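Local coordinates for protein type II restriction enzyme AgeI (Thalassobius gelatinovorus, PDB 5DWA) that recognises the double-stranded DNA sequence 5'-ACCGGT-3' and cleaves it after the first A, leaving fragments with terminal 5'-phosphates, at residues G81-P84 / S85-W88; Q49-V52 / M53-V57; K40-S43 / R44-I47. All blocks are in the same frame, centred on the assembly; numbering follows the deposited sequence.

In the fold
Interactions 3 and 2 follow one another on helix 43-57, the first at its N-terminal cap and the second along its C-terminal half, while interaction 1 caps the start of helix 84-109. Interactions 1 and 3 both lie against the DNA, and they touch where Trp88 CZ3 packs on Ile47 CD1 at 3.6 Å. Interaction 1 hydrogen-bonds guanines on their minor-groove side, whereas interaction 3 lays lysine and arginine side chains along one nucleotide's backbone. Interaction 2 stands back, its nearest atom about 11 Å from the nucleic acid; its buried face is mostly apolar, with Ala50, Phe51 and Ala54, and Thr55 adding a methyl while its hydroxyl turns to the backbone; Glu56 lies on the surface.

Interaction 1 (G81-P84 / S85-W88); sequences GTDP and SQSW. With nucleotides of chain D.
Asp83 and Gln86 meet in an N-cap at the start of helix 84-109, where OD2 of Asp83 accepts from Gln86 N at 2.9 Å. The amide approaches on the anti side of the carboxylate, 26° out of its plane. With CG opposite its own backbone N (chi1 -177°), Asp83 folds its carboxylate back over the first turn, and OD2 also rests on the CG methylene of Gln86. The planes of the carboxylate and the Gln86 amide are turned 74° apart, the carboxylate meeting the methylene of Gln86 rather than its amide. Asp83 N, meanwhile, donates to OP1 of DT9 of chain D at 2.8 Å, so one residue starts the helix and holds the DNA backbone.

The close-packed side of the turn faces the DNA and helix 63-78. Gln86 bends at chi2 into the minor groove and presents both ends of its amide to one guanine: OE1 accepts from N2 of DG7 of chain D at 2.9 Å, and NE2 donates to N3 of the same base at 3.0 Å. NE2 also donates to the sugar O4' of DG8 of chain D, and N2 of the same nucleotide donates to Gln86 O. Behind, Ser87 OG bonds a phosphate and Tyr75, while Trp88 packs among Trp67, Tyr72 and Tyr75 and its NE1 meets a phosphate. The looser side belongs to exposed Ser85. There a single water takes over, donating to Asp83 OD1 at 2.8 Å and accepting from Ser85 N at 3.0 Å.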
ATOM      1  N   GLY A  81       9.774 -18.023  14.170  1.00 18.75           N
ATOM      2  CA  GLY A  81       9.765 -17.069  15.262  1.00 19.48           C
ATOM      3  C   GLY A  81       9.135 -15.727  14.961  1.00 21.43           C
ATOM      4  O   GLY A  81       9.213 -14.797  15.765  1.00 23.74           O
ATOM      5  N   THR A  82       8.510 -15.630  13.796  1.00 18.97           N
ATOM      6  CA  THR A  82       7.921 -14.378  13.348  1.00 18.09           C
ATOM      7  C   THR A  82       6.953 -14.707  12.211  1.00 16.95           C
ATOM      8  O   THR A  82       7.123 -15.721  11.533  1.00 17.76           O
ATOM      9  CB  THR A  82       9.017 -13.367  12.899  1.00 18.79           C
ATOM     10  OG1 THR A  82       8.460 -12.057  12.767  1.00 18.37           O
ATOM     11  CG2 THR A  82       9.670 -13.791  11.588  1.00 19.14           C
ATOM     12  N   ASP A  83       5.921 -13.888  12.020  1.00 13.86           N
ATOM     13  CA  ASP A  83       4.911 -14.203  11.009  1.00 13.21           C
ATOM     14  C   ASP A  83       5.545 -14.249   9.627  1.00 13.47           C
ATOM     15  O   ASP A  83       6.077 -13.249   9.173  1.00 13.30           O
ATOM     16  CB  ASP A  83       3.782 -13.181  11.007  1.00 14.77           C
ATOM     17  CG  ASP A  83       2.705 -13.540  10.010  1.00 16.72           C
ATOM     18  OD1 ASP A  83       1.990 -14.538  10.239  1.00 19.24           O
ATOM     19  OD2 ASP A  83       2.596 -12.845   8.984  1.00 15.53           O
ATOM     20  N   PRO A  84       5.489 -15.408   8.956  1.00 13.53           N
ATOM     21  CA  PRO A  84       6.209 -15.532   7.681  1.00 12.21           C
ATOM     22  C   PRO A  84       5.726 -14.548   6.605  1.00 11.75           C
ATOM     23  O   PRO A  84       6.551 -13.932   5.934  1.00 12.90           O
ATOM     24  CB  PRO A  84       5.935 -16.981   7.267  1.00 13.44           C
ATOM     25  CG  PRO A  84       5.698 -17.714   8.580  1.00 14.40           C
ATOM     26  CD  PRO A  84       5.008 -16.705   9.468  1.00 14.11           C
ATOM     27  N   SER A  85       4.416 -14.388   6.450  1.00 10.70           N
ATOM     28  CA  SER A  85       3.919 -13.502   5.402  1.00 10.18           C
ATOM     29  C   SER A  85       4.281 -12.037   5.639  1.00 10.13           C
ATOM     30  O   SER A  85       4.683 -11.329   4.719  1.00 10.40           O
ATOM     31  CB  SER A  85       2.399 -13.626   5.258  1.00 11.43           C
ATOM     32  OG  SER A  85       2.044 -14.842   4.629  1.00 13.22           O
ATOM     33  N   GLN A  86       4.131 -11.567   6.868  1.00 10.58           N
ATOM     34  CA  GLN A  86       4.444 -10.167   7.143  1.00 10.67           C
ATOM     35  C   GLN A  86       5.955  -9.919   7.175  1.00 11.32           C
ATOM     36  O   GLN A  86       6.422  -8.841   6.812  1.00 11.83           O
ATOM     37  CB  GLN A  86       3.776  -9.717   8.445  1.00 10.87           C
ATOM     38  CG  GLN A  86       2.236  -9.676   8.368  1.00 11.62           C
ATOM     39  CD  GLN A  86       1.717  -8.470   7.598  1.00 11.35           C
ATOM     40  OE1 GLN A  86       1.824  -8.410   6.370  1.00 12.90           O
ATOM     41  NE2 GLN A  86       1.170  -7.490   8.320  1.00 12.59           N
ATOM     42  N   SER A  87       6.714 -10.927   7.605  1.00 10.75           N
ATOM     43  CA  SER A  87       8.163 -10.863   7.502  1.00 11.31           C
ATOM     44  C   SER A  87       8.595 -10.739   6.041  1.00 12.19           C
ATOM     45  O   SER A  87       9.444  -9.915   5.704  1.00 12.04           O
ATOM     46  CB  SER A  87       8.789 -12.097   8.147  1.00 11.79           C
ATOM     47  OG  SER A  87      10.206 -12.075   8.022  1.00 12.93           O
ATOM     48  N   TRP A  88       7.987 -11.547   5.186  1.00 12.69           N
ATOM     49  CA  TRP A  88       8.239 -11.472   3.756  1.00 11.14           C
ATOM     50  C   TRP A  88       7.957 -10.078   3.194  1.00 11.03           C
ATOM     51  O   TRP A  88       8.747  -9.563   2.402  1.00 12.01           O
ATOM     52  CB  TRP A  88       7.400 -12.527   3.027  1.00 10.91           C
ATOM     53  CG  TRP A  88       7.493 -12.436   1.534  1.00 10.95           C
ATOM     54  CD1 TRP A  88       6.545 -11.918   0.683  1.00 10.01           C
ATOM     55  CD2 TRP A  88       8.573 -12.879   0.705  1.00 10.94           C
ATOM     56  NE1 TRP A  88       6.977 -12.006  -0.617  1.00 10.70           N
ATOM     57  CE2 TRP A  88       8.217 -12.595  -0.634  1.00 10.24           C
ATOM     58  CE3 TRP A  88       9.814 -13.482   0.960  1.00 11.95           C
ATOM     59  CZ2 TRP A  88       9.056 -12.890  -1.713  1.00 12.01           C
ATOM     60  CZ3 TRP A  88      10.645 -13.779  -0.115  1.00 11.88           C
ATOM     61  CH2 TRP A  88      10.260 -13.485  -1.436  1.00 12.28           C
TER
ATOM     62  P    DT D   9       5.022 -10.383  13.753  1.00 13.33           P
ATOM     63  OP1  DT D   9       5.174 -11.845  13.734  1.00 15.92           O
ATOM     64  OP2  DT D   9       4.987  -9.651  15.040  1.00 14.51           O
ATOM     65  O5'  DT D   9       6.161  -9.706  12.863  1.00 12.68           O
ATOM     66  C5'  DT D   9       6.311 -10.101  11.508  1.00 11.17           C
ATOM     67  C4'  DT D   9       7.206  -9.134  10.775  1.00 12.17           C
ATOM     68  O4'  DT D   9       6.619  -7.815  10.791  1.00 13.80           O
ATOM     69  C3'  DT D   9       8.603  -8.991  11.371  1.00 13.26           C
ATOM     70  O3'  DT D   9       9.552  -9.473  10.420  1.00 12.89           O
ATOM     71  C2'  DT D   9       8.747  -7.483  11.664  1.00 13.71           C
ATOM     72  C1'  DT D   9       7.662  -6.875  10.783  1.00 13.65           C
ATOM     73  N1   DT D   9       7.079  -5.594  11.244  1.00 13.80           N
ATOM     74  C2   DT D   9       7.160  -4.498  10.424  1.00 13.98           C
ATOM     75  O2   DT D   9       7.770  -4.498   9.374  1.00 15.04           O
ATOM     76  N3   DT D   9       6.515  -3.380  10.888  1.00 14.67           N
ATOM     77  C4   DT D   9       5.793  -3.271  12.059  1.00 15.28           C
ATOM     78  O4   DT D   9       5.241  -2.234  12.385  1.00 16.19           O
ATOM     79  C5   DT D   9       5.733  -4.464  12.869  1.00 15.48           C
ATOM     80  C7   DT D   9       4.981  -4.453  14.169  1.00 15.89           C
ATOM     81  C6   DT D   9       6.358  -5.560  12.420  1.00 14.26           C
ATOM     82  P    DG D   8      -0.825  -6.435  13.438  1.00 15.74           P
ATOM     83  OP1  DG D   8      -2.000  -7.236  13.850  1.00 16.85           O
ATOM     84  OP2  DG D   8      -0.539  -5.157  14.127  1.00 18.10           O
ATOM     85  O5'  DG D   8       0.440  -7.394  13.512  1.00 15.59           O
ATOM     86  C5'  DG D   8       0.366  -8.631  12.837  1.00 14.57           C
ATOM     87  C4'  DG D   8       1.709  -9.001  12.251  1.00 13.95           C
ATOM     88  O4'  DG D   8       2.065  -8.082  11.191  1.00 13.28           O
ATOM     89  C3'  DG D   8       2.866  -8.987  13.231  1.00 13.56           C
ATOM     90  O3'  DG D   8       3.688 -10.076  12.917  1.00 13.49           O
ATOM     91  C2'  DG D   8       3.536  -7.626  12.972  1.00 13.87           C
ATOM     92  C1'  DG D   8       3.298  -7.430  11.480  1.00 13.99           C
ATOM     93  N9   DG D   8       3.141  -6.048  11.031  1.00 14.03           N
ATOM     94  C8   DG D   8       2.388  -5.059  11.623  1.00 14.61           C
ATOM     95  N7   DG D   8       2.382  -3.943  10.950  1.00 13.89           N
ATOM     96  C5   DG D   8       3.164  -4.212   9.833  1.00 14.45           C
ATOM     97  C6   DG D   8       3.518  -3.382   8.743  1.00 14.67           C
ATOM     98  O6   DG D   8       3.175  -2.208   8.534  1.00 16.95           O
ATOM     99  N1   DG D   8       4.338  -4.038   7.822  1.00 14.21           N
ATOM    100  C2   DG D   8       4.748  -5.350   7.938  1.00 13.01           C
ATOM    101  N2   DG D   8       5.523  -5.823   6.943  1.00 12.54           N
ATOM    102  N3   DG D   8       4.417  -6.137   8.952  1.00 14.17           N
ATOM    103  C4   DG D   8       3.632  -5.505   9.865  1.00 13.71           C
ATOM    104  P    DG D   7      -5.162  -2.862   9.736  1.00 13.29           P
ATOM    105  OP1  DG D   7      -6.338  -3.388  10.445  1.00 13.87           O
ATOM    106  OP2  DG D   7      -4.775  -1.442   9.899  1.00 14.05           O
ATOM    107  O5'  DG D   7      -3.887  -3.711  10.153  1.00 14.55           O
ATOM    108  C5'  DG D   7      -3.922  -5.107  10.059  1.00 15.15           C
ATOM    109  C4'  DG D   7      -2.529  -5.670  10.224  1.00 15.66           C
ATOM    110  O4'  DG D   7      -1.730  -5.383   9.055  1.00 15.60           O
ATOM    111  C3'  DG D   7      -1.745  -5.108  11.394  1.00 15.37           C
ATOM    112  O3'  DG D   7      -0.900  -6.120  11.879  1.00 16.01           O
ATOM    113  C2'  DG D   7      -0.932  -3.981  10.759  1.00 15.18           C
ATOM    114  C1'  DG D   7      -0.596  -4.585   9.408  1.00 15.14           C
ATOM    115  N9   DG D   7      -0.470  -3.625   8.338  1.00 14.60           N
ATOM    116  C8   DG D   7      -0.869  -2.306   8.341  1.00 16.23           C
ATOM    117  N7   DG D   7      -0.714  -1.720   7.190  1.00 15.59           N
ATOM    118  C5   DG D   7      -0.216  -2.726   6.364  1.00 14.61           C
ATOM    119  C6   DG D   7       0.139  -2.701   4.997  1.00 15.54           C
ATOM    120  O6   DG D   7       0.082  -1.755   4.209  1.00 15.69           O
ATOM    121  N1   DG D   7       0.595  -3.944   4.550  1.00 13.79           N
ATOM    122  C2   DG D   7       0.699  -5.066   5.328  1.00 14.17           C
ATOM    123  N2   DG D   7       1.157  -6.172   4.720  1.00 12.97           N
ATOM    124  N3   DG D   7       0.366  -5.108   6.609  1.00 13.93           N
ATOM    125  C4   DG D   7      -0.087  -3.904   7.058  1.00 14.58           C
TER
HETATM  126  O   HOH W   1       2.095 -15.777   7.743  1.00 16.94           O

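Interaction 2 (Q49-V52 / M53-V57); sequences QAFV and MATEV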
ATOM      1  N   GLN A  49      20.534 -12.209  -2.250  1.00 15.65           N
ATOM      2  CA  GLN A  49      21.642 -13.027  -2.737  1.00 16.39           C
ATOM      3  C   GLN A  49      21.138 -14.357  -3.283  1.00 15.89           C
ATOM      4  O   GLN A  49      21.640 -14.840  -4.295  1.00 17.20           O
ATOM      5  CB  GLN A  49      22.692 -13.251  -1.637  1.00 18.81           C
ATOM      6  CG  GLN A  49      23.430 -11.985  -1.191  1.00 21.00           C
ATOM      7  CD  GLN A  49      24.067 -11.201  -2.342  1.00 24.68           C
ATOM      8  OE1 GLN A  49      24.505 -11.774  -3.342  1.00 27.07           O
ATOM      9  NE2 GLN A  49      24.114  -9.880  -2.200  1.00 24.96           N
ATOM     10  N   ALA A  50      20.118 -14.943  -2.648  1.00 15.36           N
ATOM     11  CA  ALA A  50      19.548 -16.173  -3.174  1.00 15.48           C
ATOM     12  C   ALA A  50      18.934 -15.970  -4.560  1.00 15.64           C
ATOM     13  O   ALA A  50      18.962 -16.868  -5.405  1.00 16.37           O
ATOM     14  CB  ALA A  50      18.516 -16.726  -2.217  1.00 16.47           C
ATOM     15  N   PHE A  51      18.376 -14.791  -4.806  1.00 14.15           N
ATOM     16  CA  PHE A  51      17.801 -14.525  -6.114  1.00 13.51           C
ATOM     17  C   PHE A  51      18.879 -14.439  -7.190  1.00 13.12           C
ATOM     18  O   PHE A  51      18.717 -14.962  -8.294  1.00 14.64           O
ATOM     19  CB  PHE A  51      16.971 -13.235  -6.087  1.00 13.08           C
ATOM     20  CG  PHE A  51      16.274 -12.934  -7.387  1.00 12.12           C
ATOM     21  CD1 PHE A  51      15.399 -13.857  -7.948  1.00 13.61           C
ATOM     22  CD2 PHE A  51      16.469 -11.722  -8.036  1.00 13.27           C
ATOM     23  CE1 PHE A  51      14.745 -13.580  -9.143  1.00 13.36           C
ATOM     24  CE2 PHE A  51      15.821 -11.436  -9.228  1.00 13.15           C
ATOM     25  CZ  PHE A  51      14.951 -12.365  -9.781  1.00 12.44           C
ATOM     26  N   VAL A  52      19.978 -13.766  -6.870  1.00 14.40           N
ATOM     27  CA  VAL A  52      21.095 -13.665  -7.802  1.00 15.54           C
ATOM     28  C   VAL A  52      21.660 -15.059  -8.084  1.00 16.64           C
ATOM     29  O   VAL A  52      21.954 -15.406  -9.232  1.00 19.57           O
ATOM     30  CB  VAL A  52      22.188 -12.747  -7.250  1.00 15.50           C
ATOM     31  CG1 VAL A  52      23.428 -12.780  -8.132  1.00 17.00           C
ATOM     32  CG2 VAL A  52      21.670 -11.321  -7.137  1.00 15.42           C
ATOM     33  N   MET A  53      21.771 -15.859  -7.030  1.00 16.80           N
ATOM     34  CA  MET A  53      22.209 -17.241  -7.162  1.00 16.53           C
ATOM     35  C   MET A  53      21.227 -18.058  -7.999  1.00 16.52           C
ATOM     36  O   MET A  53      21.627 -18.763  -8.926  1.00 17.51           O
ATOM     37  CB  MET A  53      22.394 -17.871  -5.775  1.00 17.71           C
ATOM     38  CG  MET A  53      22.878 -19.320  -5.785  1.00 17.44           C
ATOM     39  SD  MET A  53      21.495 -20.472  -5.745  1.00 19.77           S
ATOM     40  CE  MET A  53      22.388 -22.019  -5.535  1.00 21.14           C
ATOM     41  N   ALA A  54      19.937 -17.955  -7.685  1.00 15.88           N
ATOM     42  CA  ALA A  54      18.940 -18.784  -8.365  1.00 15.88           C
ATOM     43  C   ALA A  54      18.855 -18.492  -9.857  1.00 15.88           C
ATOM     44  O   ALA A  54      18.651 -19.401 -10.660  1.00 16.87           O
ATOM     45  CB  ALA A  54      17.559 -18.605  -7.721  1.00 16.27           C
ATOM     46  N   THR A  55      18.987 -17.218 -10.228  1.00 15.68           N
ATOM     47  CA  THR A  55      18.918 -16.853 -11.632  1.00 16.63           C
ATOM     48  C   THR A  55      20.172 -17.268 -12.387  1.00 18.07           C
ATOM     49  O   THR A  55      20.147 -17.401 -13.608  1.00 19.96           O
ATOM     50  CB  THR A  55      18.693 -15.340 -11.818  1.00 17.39           C
ATOM     51  OG1 THR A  55      19.651 -14.610 -11.045  1.00 18.17           O
ATOM     52  CG2 THR A  55      17.289 -14.967 -11.367  1.00 17.83           C
ATOM     53  N   GLU A  56      21.264 -17.478 -11.664  1.00 19.14           N
ATOM     54  CA  GLU A  56      22.471 -17.975 -12.303  1.00 21.21           C
ATOM     55  C   GLU A  56      22.419 -19.501 -12.423  1.00 19.33           C
ATOM     56  O   GLU A  56      22.897 -20.061 -13.405  1.00 21.42           O
ATOM     57  CB  GLU A  56      23.706 -17.502 -11.541  1.00 24.76           C
ATOM     58  CG  GLU A  56      23.976 -16.009 -11.768  1.00 30.03           C
ATOM     59  CD  GLU A  56      25.133 -15.469 -10.955  1.00 35.91           C
ATOM     60  OE1 GLU A  56      25.783 -16.256 -10.239  1.00 39.34           O
ATOM     61  OE2 GLU A  56      25.394 -14.250 -11.038  1.00 37.72           O
ATOM     62  N   VAL A  57      21.801 -20.168 -11.450  1.00 20.05           N
ATOM     63  CA  VAL A  57      21.588 -21.615 -11.534  1.00 19.40           C
ATOM     64  C   VAL A  57      20.586 -21.949 -12.633  1.00 19.18           C
ATOM     65  O   VAL A  57      20.735 -22.936 -13.355  1.00 20.81           O
ATOM     66  CB  VAL A  57      21.075 -22.200 -10.196  1.00 20.14           C
ATOM     67  CG1 VAL A  57      20.661 -23.667 -10.356  1.00 20.96           C
ATOM     68  CG2 VAL A  57      22.126 -22.053  -9.124  1.00 19.39           C
TER
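Phe51 O is approached by two groups of Thr55 one turn further along the alpha-helix 43-57: the backbone N, which donates the regular i to i+4 hydrogen bond at 3.0 Å, and the hydroxyl OG1, which lies 2.9 Å from Phe51 O and 3.0 Å from Val52 O. A chi1 of 51° sets OG1 between the backbone N and the carbonyl carbon of Thr55, turned back along the helix toward these two oxygens. The polar end of a buried threonine is thereby accommodated within its own helix.

The same rotation sends the methyl CG2 to the aromatic side. It sits over one face of the Phe51 ring in a CH-pi contact, 4.0 Å from the centroid and displaced toward the CE1 and CZ rim. Neighbouring parts of the chain surround the ring: on helix 63-78 Trp67 meets it edge-to-face and Leu71 adds an aliphatic contact, while Phe262, in a loop, packs at an inclined angle. Ala50 and Ala54, joined by a 2.7 Å bond from Ala54 N to Ala50 O, turn small side chains to helix 22-36, touching Phe32 and Ile28.

On the exposed flank, Val52 and Glu56 run side by side in the same direction. Their backbone bond is longer, 3.3 Å from Glu56 N to Val52 O, and the carboxylate lies beside the valine, OE2 being 3.8 Å from Val52 CG1.

Interaction 3 (K40-S43 / R44-I47); sequences KLKS and RDAI. With nucleotides of chain D.
Lys42 and Asp45 are joined chiefly through water: one molecule accepts from Lys42 N and NZ and donates to Asp45 OD2 at 2.7 Å, and a second donates to the same oxygen while taking only a weak bond from NZ. The direct salt bridge, NZ to OD2, is long at 3.8 Å. Lys42 O receives Ala46 N at 3.1 Å, in the carbonyl plane, and more weakly Asp45 N; Ser43 O takes Ile47 N almost straight (175°) at 2.8 Å.

Lys42 CD lies 3.4 Å from O5' of DG11 of chain D, and a bend at chi3 (-74°) then lays CE over one face of the Arg44 guanidinium. That group is salt-bridged through NH1 to Glu94 and in cation-pi contact with Phe119, and its NH1 comes 3.4 Å from O3' of DG11 of chain D. An alanine at Arg44 is likely to leave Glu94 without its charge partner and the lysine methylenes without the flat surface they lie on. Beneath, Leu41 CD2 packs on Ala46 CB at 3.9 Å, near Leu35. Lys42 occupies the N-cap position of helix 43-57, where the helix start is set against the DNA backbone.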
ATOM      1  N   LYS A  40      22.392 -12.953  12.487  0.53 25.34           N
ATOM      2  CA  LYS A  40      23.116 -11.767  11.997  0.53 26.36           C
ATOM      3  C   LYS A  40      22.986 -11.524  10.496  0.53 25.01           C
ATOM      4  O   LYS A  40      23.651 -10.642   9.948  0.53 26.90           O
ATOM      5  CB  LYS A  40      24.603 -11.855  12.349  0.53 28.47           C
ATOM      6  CG  LYS A  40      24.900 -12.078  13.816  0.53 30.09           C
ATOM      7  CD  LYS A  40      26.320 -12.592  13.970  0.53 31.12           C
ATOM      8  CE  LYS A  40      26.751 -12.628  15.421  0.53 31.81           C
ATOM      9  NZ  LYS A  40      26.931 -14.016  15.942  0.53 32.09           N
ATOM     10  N   LEU A  41      22.144 -12.300   9.829  1.00 21.41           N
ATOM     11  CA  LEU A  41      21.946 -12.107   8.397  1.00 18.34           C
ATOM     12  C   LEU A  41      20.575 -11.510   8.146  1.00 16.92           C
ATOM     13  O   LEU A  41      19.565 -12.166   8.384  1.00 17.67           O
ATOM     14  CB  LEU A  41      22.100 -13.422   7.635  1.00 18.72           C
ATOM     15  CG  LEU A  41      21.886 -13.307   6.120  1.00 18.81           C
ATOM     16  CD1 LEU A  41      22.917 -12.379   5.476  1.00 19.50           C
ATOM     17  CD2 LEU A  41      21.908 -14.676   5.470  1.00 18.16           C
ATOM     18  N   LYS A  42      20.541 -10.263   7.695  1.00 16.89           N
ATOM     19  CA  LYS A  42      19.272  -9.636   7.319  1.00 15.26           C
ATOM     20  C   LYS A  42      18.640 -10.422   6.190  1.00 14.27           C
ATOM     21  O   LYS A  42      19.310 -10.832   5.254  1.00 16.15           O
ATOM     22  CB  LYS A  42      19.481  -8.183   6.901  1.00 16.38           C
ATOM     23  CG  LYS A  42      19.987  -7.278   8.026  1.00 17.93           C
ATOM     24  CD  LYS A  42      20.168  -5.839   7.565  1.00 21.09           C
ATOM     25  CE  LYS A  42      21.393  -5.677   6.686  1.00 24.30           C
ATOM     26  NZ  LYS A  42      22.635  -6.007   7.443  1.00 26.26           N
ATOM     27  N   SER A  43      17.333 -10.628   6.261  1.00 13.34           N
ATOM     28  CA  SER A  43      16.700 -11.421   5.227  1.00 13.46           C
ATOM     29  C   SER A  43      16.696 -10.719   3.874  1.00 13.60           C
ATOM     30  O   SER A  43      16.597 -11.383   2.844  1.00 14.47           O
ATOM     31  CB  SER A  43      15.280 -11.785   5.631  1.00 14.30           C
ATOM     32  OG  SER A  43      15.326 -12.804   6.601  1.00 16.81           O
ATOM     33  N   ARG A  44      16.813  -9.394   3.851  1.00 13.31           N
ATOM     34  CA  ARG A  44      16.903  -8.716   2.562  1.00 13.34           C
ATOM     35  C   ARG A  44      18.154  -9.200   1.830  1.00 13.60           C
ATOM     36  O   ARG A  44      18.157  -9.334   0.606  1.00 14.51           O
ATOM     37  CB  ARG A  44      16.908  -7.183   2.709  1.00 12.79           C
ATOM     38  CG  ARG A  44      18.158  -6.576   3.327  1.00 13.75           C
ATOM     39  CD  ARG A  44      18.034  -5.072   3.361  1.00 15.56           C
ATOM     40  NE  ARG A  44      19.270  -4.420   3.795  1.00 17.58           N
ATOM     41  CZ  ARG A  44      19.297  -3.292   4.496  1.00 18.24           C
ATOM     42  NH1 ARG A  44      18.165  -2.708   4.859  1.00 17.93           N
ATOM     43  NH2 ARG A  44      20.460  -2.759   4.851  1.00 18.87           N
ATOM     44  N   ASP A  45      19.193  -9.512   2.596  1.00 13.39           N
ATOM     45  CA  ASP A  45      20.423 -10.056   2.028  1.00 14.80           C
ATOM     46  C   ASP A  45      20.298 -11.533   1.668  1.00 15.25           C
ATOM     47  O   ASP A  45      20.775 -11.971   0.616  1.00 17.14           O
ATOM     48  CB  ASP A  45      21.592  -9.849   2.999  1.00 15.69           C
ATOM     49  CG  ASP A  45      21.985  -8.404   3.117  1.00 17.80           C
ATOM     50  OD1 ASP A  45      21.948  -7.699   2.086  1.00 18.57           O
ATOM     51  OD2 ASP A  45      22.326  -7.968   4.236  1.00 19.46           O
ATOM     52  N   ALA A  46      19.642 -12.307   2.529  1.00 14.72           N
ATOM     53  CA  ALA A  46      19.371 -13.707   2.232  1.00 14.36           C
ATOM     54  C   ALA A  46      18.571 -13.865   0.935  1.00 14.07           C
ATOM     55  O   ALA A  46      18.949 -14.625   0.049  1.00 15.05           O
ATOM     56  CB  ALA A  46      18.634 -14.351   3.395  1.00 14.22           C
ATOM     57  N   ILE A  47      17.459 -13.148   0.826  1.00 13.35           N
ATOM     58  CA  ILE A  47      16.600 -13.268  -0.342  1.00 13.10           C
ATOM     59  C   ILE A  47      17.273 -12.676  -1.578  1.00 12.59           C
ATOM     60  O   ILE A  47      17.249 -13.268  -2.658  1.00 13.68           O
ATOM     61  CB  ILE A  47      15.248 -12.580  -0.091  1.00 12.38           C
ATOM     62  CG1 ILE A  47      14.518 -13.224   1.090  1.00 12.29           C
ATOM     63  CG2 ILE A  47      14.364 -12.614  -1.339  1.00 12.56           C
ATOM     64  CD1 ILE A  47      13.458 -12.317   1.679  1.00 12.60           C
TER
ATOM     65  P    DG D  11      16.362  -6.672   9.704  1.00 15.70           P
ATOM     66  OP1  DG D  11      15.878  -7.597   8.652  1.00 16.24           O
ATOM     67  OP2  DG D  11      17.268  -7.210  10.764  1.00 17.92           O
ATOM     68  O5'  DG D  11      17.106  -5.446   9.038  1.00 16.52           O
ATOM     69  C5'  DG D  11      16.524  -4.743   7.958  1.00 17.46           C
ATOM     70  C4'  DG D  11      16.686  -3.251   8.154  1.00 20.07           C
ATOM     71  O4'  DG D  11      15.724  -2.792   9.140  1.00 19.87           O
ATOM     72  C3'  DG D  11      18.057  -2.812   8.672  1.00 22.36           C
ATOM     73  O3'  DG D  11      18.417  -1.563   8.089  1.00 26.17           O
ATOM     74  C2'  DG D  11      17.824  -2.679  10.177  1.00 20.73           C
ATOM     75  C1'  DG D  11      16.400  -2.153  10.212  1.00 20.08           C
ATOM     76  N9   DG D  11      15.679  -2.469  11.443  1.00 21.30           N
ATOM     77  C8   DG D  11      15.882  -3.544  12.278  1.00 22.69           C
ATOM     78  N7   DG D  11      15.061  -3.571  13.293  1.00 22.64           N
ATOM     79  C5   DG D  11      14.262  -2.449  13.115  1.00 23.06           C
ATOM     80  C6   DG D  11      13.186  -1.952  13.897  1.00 24.37           C
ATOM     81  O6   DG D  11      12.710  -2.420  14.940  1.00 26.42           O
ATOM     82  N1   DG D  11      12.653  -0.792  13.357  1.00 23.90           N
ATOM     83  C2   DG D  11      13.093  -0.184  12.212  1.00 23.15           C
ATOM     84  N2   DG D  11      12.457   0.930  11.860  1.00 23.16           N
ATOM     85  N3   DG D  11      14.095  -0.633  11.468  1.00 22.27           N
ATOM     86  C4   DG D  11      14.631  -1.765  11.979  1.00 22.01           C
TER
HETATM   87  O   HOH W   2      22.885  -8.897   6.660  1.00 21.05           O
HETATM   88  O   HOH W   3      24.188  -6.025   4.512  1.00 32.46           O